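Local coordinates for protein nigritoxine (Vibrio nigripulchritudo, PDB 5M41) that is a bacterial toxin that acts on crustaceans and insects, at residues 28-40 / 254-266. Numbering follows the deposited sequence.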
loop_
_atom_site.group_PDB
_atom_site.type_symbol
_atom_site.label_atom_id
_atom_site.label_comp_id
_atom_site.label_asym_id
_atom_site.label_seq_id
_atom_site.Cartn_x
_atom_site.Cartn_y
_atom_site.Cartn_z
ATOM N N ARG A 28 -16.748 -18.139 -8.534
ATOM C CA ARG A 28 -15.521 -18.927 -8.563
ATOM C C ARG A 28 -15.741 -20.247 -9.306
ATOM O O ARG A 28 -14.888 -20.662 -10.113
ATOM C CB ARG A 28 -14.946 -19.240 -7.171
ATOM C CG ARG A 28 -14.393 -18.071 -6.365
ATOM C CD ARG A 28 -13.397 -17.165 -7.087
ATOM N NE ARG A 28 -12.263 -17.777 -7.806
ATOM C CZ ARG A 28 -11.000 -17.827 -7.368
ATOM N NH1 ARG A 28 -10.693 -17.429 -6.134
ATOM N NH2 ARG A 28 -10.033 -18.340 -8.144
ATOM N N TYR A 29 -16.854 -20.911 -9.037
ATOM C CA TYR A 29 -17.076 -22.249 -9.611
ATOM C C TYR A 29 -17.402 -22.164 -11.106
ATOM O O TYR A 29 -16.851 -22.905 -11.932
ATOM C CB TYR A 29 -18.180 -23.006 -8.860
ATOM C CG TYR A 29 -18.442 -24.340 -9.512
ATOM C CD1 TYR A 29 -17.620 -25.428 -9.252
ATOM C CD2 TYR A 29 -19.475 -24.484 -10.444
ATOM C CE1 TYR A 29 -17.829 -26.652 -9.875
ATOM C CE2 TYR A 29 -19.688 -25.690 -11.073
ATOM C CZ TYR A 29 -18.856 -26.768 -10.785
ATOM O OH TYR A 29 -19.048 -27.944 -11.439
ATOM N N ARG A 30 -18.290 -21.232 -11.443
ATOM C CA ARG A 30 -18.750 -21.050 -12.813
ATOM C C ARG A 30 -17.610 -20.618 -13.729
ATOM O O ARG A 30 -17.574 -20.979 -14.897
ATOM C CB ARG A 30 -19.922 -20.034 -12.865
ATOM C CG ARG A 30 -21.282 -20.699 -12.630
ATOM C CD ARG A 30 -22.467 -19.813 -13.068
ATOM N NE ARG A 30 -22.391 -18.525 -12.371
ATOM C CZ ARG A 30 -23.214 -18.110 -11.416
ATOM N NH1 ARG A 30 -24.267 -18.821 -11.070
ATOM N NH2 ARG A 30 -22.991 -16.927 -10.841
ATOM N N ASN A 31 -16.657 -19.867 -13.204
ATOM C CA ASN A 31 -15.561 -19.419 -14.049
ATOM C C ASN A 31 -14.412 -20.420 -14.245
ATOM O O ASN A 31 -13.486 -20.153 -14.998
ATOM C CB ASN A 31 -15.071 -18.062 -13.579
ATOM C CG ASN A 31 -16.076 -16.958 -13.915
ATOM O OD1 ASN A 31 -16.486 -16.195 -13.065
ATOM N ND2 ASN A 31 -16.488 -16.913 -15.150
ATOM N N LEU A 32 -14.490 -21.572 -13.583
ATOM C CA LEU A 32 -13.546 -22.657 -13.855
ATOM C C LEU A 32 -13.848 -23.215 -15.239
ATOM O O LEU A 32 -15.007 -23.238 -15.661
ATOM C CB LEU A 32 -13.708 -23.782 -12.827
ATOM C CG LEU A 32 -13.344 -23.448 -11.386
ATOM C CD1 LEU A 32 -13.571 -24.683 -10.501
ATOM C CD2 LEU A 32 -11.868 -23.010 -11.333
ATOM N N THR A 33 -12.819 -23.677 -15.949
ATOM C CA THR A 33 -13.070 -24.429 -17.194
ATOM C C THR A 33 -13.791 -25.738 -16.816
ATOM O O THR A 33 -13.716 -26.176 -15.664
ATOM C CB THR A 33 -11.754 -24.810 -17.907
ATOM O OG1 THR A 33 -11.006 -25.656 -17.041
ATOM C CG2 THR A 33 -10.890 -23.526 -18.271
ATOM N N LYS A 34 -14.477 -26.352 -17.775
ATOM C CA LYS A 34 -15.085 -27.681 -17.572
ATOM C C LYS A 34 -14.087 -28.704 -17.016
ATOM O O LYS A 34 -14.398 -29.447 -16.068
ATOM C CB LYS A 34 -15.686 -28.197 -18.879
ATOM C CG LYS A 34 -17.133 -27.775 -19.120
ATOM C CD LYS A 34 -18.115 -28.835 -18.600
ATOM C CE LYS A 34 -18.483 -29.871 -19.660
ATOM N NZ LYS A 34 -18.890 -31.152 -19.023
ATOM N N GLU A 35 -12.880 -28.703 -17.573
ATOM C CA GLU A 35 -11.801 -29.587 -17.105
ATOM C C GLU A 35 -11.486 -29.403 -15.605
ATOM O O GLU A 35 -11.359 -30.387 -14.859
ATOM C CB GLU A 35 -10.537 -29.359 -17.961
ATOM C CG GLU A 35 -9.373 -30.283 -17.603
ATOM C CD GLU A 35 -8.021 -29.923 -18.272
ATOM O OE1 GLU A 35 -7.932 -29.006 -19.140
ATOM O OE2 GLU A 35 -7.017 -30.565 -17.901
ATOM N N ALA A 36 -11.328 -28.146 -15.187
ATOM C CA ALA A 36 -11.088 -27.787 -13.774
ATOM C C ALA A 36 -12.268 -28.177 -12.861
ATOM O O ALA A 36 -12.053 -28.606 -11.734
ATOM C CB ALA A 36 -10.793 -26.302 -13.639
ATOM N N GLN A 37 -13.503 -27.994 -13.332
ATOM C CA GLN A 37 -14.690 -28.462 -12.572
ATOM C C GLN A 37 -14.712 -29.995 -12.390
ATOM O O GLN A 37 -15.034 -30.471 -11.310
ATOM C CB GLN A 37 -16.022 -27.991 -13.209
ATOM C CG GLN A 37 -16.158 -26.458 -13.339
ATOM C CD GLN A 37 -17.318 -26.039 -14.240
ATOM O OE1 GLN A 37 -17.724 -26.785 -15.125
ATOM N NE2 GLN A 37 -17.846 -24.835 -14.021
ATOM N N GLN A 38 -14.405 -30.754 -13.449
ATOM C CA GLN A 38 -14.265 -32.210 -13.359
ATOM C C GLN A 38 -13.177 -32.599 -12.356
ATOM O O GLN A 38 -13.358 -33.526 -11.526
ATOM C CB GLN A 38 -13.954 -32.816 -14.746
ATOM C CG GLN A 38 -15.110 -32.608 -15.724
ATOM C CD GLN A 38 -14.804 -33.030 -17.146
ATOM O OE1 GLN A 38 -13.742 -33.563 -17.433
ATOM N NE2 GLN A 38 -15.736 -32.776 -18.046
ATOM N N ASN A 39 -12.048 -31.902 -12.441
ATOM C CA ASN A 39 -10.937 -32.140 -11.527
ATOM C C ASN A 39 -11.381 -31.878 -10.083
ATOM O O ASN A 39 -11.031 -32.621 -9.172
ATOM C CB ASN A 39 -9.776 -31.196 -11.834
ATOM C CG ASN A 39 -8.972 -31.601 -13.062
ATOM O OD1 ASN A 39 -8.111 -30.846 -13.506
ATOM N ND2 ASN A 39 -9.264 -32.734 -13.629
ATOM N N LEU A 40 -12.107 -30.783 -9.875
ATOM C CA LEU A 40 -12.658 -30.492 -8.544
ATOM C C LEU A 40 -13.491 -31.691 -8.042
ATOM O O LEU A 40 -13.320 -32.159 -6.889
ATOM C CB LEU A 40 -13.514 -29.220 -8.611
ATOM C CG LEU A 40 -14.128 -28.552 -7.391
ATOM C CD1 LEU A 40 -14.593 -27.126 -7.764
ATOM C CD2 LEU A 40 -15.344 -29.342 -6.908
ATOM N N LEU A 254 -10.045 -21.352 0.774
ATOM C CA LEU A 254 -10.834 -21.789 -0.356
ATOM C C LEU A 254 -10.534 -20.950 -1.616
ATOM O O LEU A 254 -10.443 -21.495 -2.717
ATOM C CB LEU A 254 -12.314 -21.751 0.019
ATOM C CG LEU A 254 -13.355 -22.150 -1.021
ATOM C CD1 LEU A 254 -13.096 -23.598 -1.465
ATOM C CD2 LEU A 254 -14.757 -21.993 -0.451
ATOM N N ALA A 255 -10.374 -19.630 -1.478
ATOM C CA ALA A 255 -9.908 -18.853 -2.642
ATOM C C ALA A 255 -8.541 -19.369 -3.162
ATOM O O ALA A 255 -8.289 -19.438 -4.389
ATOM C CB ALA A 255 -9.815 -17.372 -2.304
ATOM N N LYS A 256 -7.656 -19.733 -2.247
ATOM C CA LYS A 256 -6.375 -20.344 -2.675
ATOM C C LYS A 256 -6.633 -21.634 -3.479
ATOM O O LYS A 256 -6.014 -21.869 -4.509
ATOM C CB LYS A 256 -5.444 -20.608 -1.485
ATOM C CG LYS A 256 -4.069 -21.166 -1.889
ATOM C CD LYS A 256 -3.129 -21.422 -0.698
ATOM C CE LYS A 256 -3.661 -22.547 0.181
ATOM N NZ LYS A 256 -3.078 -22.550 1.551
ATOM N N TYR A 257 -7.585 -22.448 -3.038
ATOM C CA TYR A 257 -7.884 -23.688 -3.760
ATOM C C TYR A 257 -8.475 -23.397 -5.158
ATOM O O TYR A 257 -8.043 -23.974 -6.161
ATOM C CB TYR A 257 -8.821 -24.608 -2.950
ATOM C CG TYR A 257 -9.076 -25.927 -3.668
ATOM C CD1 TYR A 257 -8.000 -26.667 -4.187
ATOM C CD2 TYR A 257 -10.384 -26.436 -3.841
ATOM C CE1 TYR A 257 -8.216 -27.873 -4.850
ATOM C CE2 TYR A 257 -10.599 -27.639 -4.511
ATOM C CZ TYR A 257 -9.508 -28.349 -5.007
ATOM O OH TYR A 257 -9.684 -29.534 -5.682
ATOM N N PHE A 258 -9.439 -22.477 -5.227
ATOM C CA PHE A 258 -9.949 -22.091 -6.518
ATOM C C PHE A 258 -8.853 -21.556 -7.433
ATOM O O PHE A 258 -8.826 -21.900 -8.605
ATOM C CB PHE A 258 -11.051 -21.052 -6.369
ATOM C CG PHE A 258 -12.408 -21.649 -6.125
ATOM C CD1 PHE A 258 -13.027 -22.445 -7.102
ATOM C CD2 PHE A 258 -13.071 -21.416 -4.923
ATOM C CE1 PHE A 258 -14.298 -22.986 -6.876
ATOM C CE2 PHE A 258 -14.346 -21.934 -4.697
ATOM C CZ PHE A 258 -14.965 -22.718 -5.677
ATOM N N ASP A 259 -7.947 -20.739 -6.893
ATOM C CA ASP A 259 -6.836 -20.196 -7.687
ATOM C C ASP A 259 -5.973 -21.349 -8.244
ATOM O O ASP A 259 -5.488 -21.300 -9.375
ATOM C CB ASP A 259 -5.930 -19.306 -6.824
ATOM C CG ASP A 259 -6.562 -17.966 -6.446
ATOM O OD1 ASP A 259 -7.638 -17.600 -6.981
ATOM O OD2 ASP A 259 -5.966 -17.284 -5.559
ATOM N N LEU A 260 -5.732 -22.354 -7.408
ATOM C CA LEU A 260 -4.950 -23.517 -7.824
ATOM C C LEU A 260 -5.626 -24.274 -8.975
ATOM O O LEU A 260 -4.959 -24.702 -9.929
ATOM C CB LEU A 260 -4.700 -24.453 -6.629
ATOM C CG LEU A 260 -3.889 -25.716 -7.021
ATOM C CD1 LEU A 260 -2.927 -26.129 -5.936
ATOM C CD2 LEU A 260 -4.811 -26.884 -7.378
ATOM N N LEU A 261 -6.941 -24.466 -8.864
ATOM C CA LEU A 261 -7.700 -25.163 -9.919
ATOM C C LEU A 261 -7.640 -24.406 -11.248
ATOM O O LEU A 261 -7.569 -25.017 -12.307
ATOM C CB LEU A 261 -9.159 -25.379 -9.519
ATOM C CG LEU A 261 -9.428 -26.380 -8.381
ATOM C CD1 LEU A 261 -10.892 -26.327 -7.970
ATOM C CD2 LEU A 261 -9.076 -27.795 -8.835
ATOM N N VAL A 262 -7.680 -23.074 -11.181
ATOM C CA VAL A 262 -7.490 -22.270 -12.396
ATOM C C VAL A 262 -6.060 -22.475 -12.932
ATOM O O VAL A 262 -5.875 -22.696 -14.127
ATOM C CB VAL A 262 -7.810 -20.779 -12.158
ATOM C CG1 VAL A 262 -7.464 -19.933 -13.394
ATOM C CG2 VAL A 262 -9.296 -20.588 -11.806
ATOM N N ALA A 263 -5.054 -22.395 -12.058
ATOM C CA ALA A 263 -3.664 -22.615 -12.515
ATOM C C ALA A 263 -3.470 -24.004 -13.082
ATOM O O ALA A 263 -2.649 -24.177 -13.969
ATOM C CB ALA A 263 -2.636 -22.348 -11.410
ATOM N N SER A 264 -4.226 -24.990 -12.597
ATOM C CA SER A 264 -4.044 -26.356 -13.088
ATOM C C SER A 264 -4.434 -26.482 -14.552
ATOM O O SER A 264 -3.871 -27.304 -15.264
ATOM C CB SER A 264 -4.825 -27.388 -12.259
ATOM O OG SER A 264 -6.207 -27.319 -12.593
ATOM N N THR A 265 -5.377 -25.671 -15.010
ATOM C CA THR A 265 -5.841 -25.766 -16.392
ATOM C C THR A 265 -5.368 -24.588 -17.263
ATOM O O THR A 265 -5.827 -24.430 -18.384
ATOM C CB THR A 265 -7.378 -25.960 -16.473
ATOM O OG1 THR A 265 -8.032 -24.877 -15.807
ATOM C CG2 THR A 265 -7.811 -27.276 -15.795
ATOM N N ASN A 266 -4.459 -23.775 -16.724
ATOM C CA ASN A 266 -3.683 -22.746 -17.460
ATOM C C ASN A 266 -3.577 -21.380 -16.782
ATOM O O ASN A 266 -4.593 -20.742 -16.528
ATOM C CB ASN A 266 -4.164 -22.556 -18.905
ATOM C CG ASN A 266 -3.234 -23.192 -19.918
ATOM O OD1 ASN A 266 -2.018 -23.191 -19.748
ATOM N ND2 ASN A 266 -3.808 -23.727 -20.991
HETATM O O HOH W 1 -10.338 -23.110 -14.770
HETATM O O HOH W 2 -5.450 -30.138 -15.406
#
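Ala36 of helix 34-40 faces Leu261 of helix 254-264 with CA atoms 5.8 Å apart, and the two helix segments cross at 126° with their axes 9.1 Å apart. Two consecutive helices, 22-30 and 34-54, joined by a short turn, pack together on one side of helix 253-264, in the helical region that also holds the magnesium ion. Small Ala36 suits the close approach: its CB rests against the backbone O of Leu261. Leu32, in the turn, spreads its two methyls, CD2 reaching Val262 CG2 at 3.6 Å and CD1 lying at the edge of the Phe258 ring. Leu40 CD1 meets Leu261 CD1, the two side chains crossing at about a right angle, while Leu207 of helix 206-215 touches both Leu40 and Phe258. Arg28 is a knob among Ala255, Phe258, Asp259 and Val262. Its CB stands over the centre of the Phe258 ring, 3.5 Å from the centroid, in a CH-pi contact. Bends at chi2 (-51°) and chi3 (-49°) then fold the chain back, laying one guanidinium face over Phe258 CB. An arginine thus serves a buried place, with aliphatic carbons on the ring and its charge paired with Asp259, whose OD2 takes Arg357 as second partner. At the turn, Thr33 N-caps helix 34-40, OG1 accepting from Ala36 N at 3.1 Å, and a water joins Thr33 N to Thr265 OG1. Thr265 CG2 packs against Glu35 CD. In the salt bridge, Arg28 NH2 meets the anti side of Asp259 OD1 at 2.8 Å, and NH1 adds a weak bond to the same oxygen.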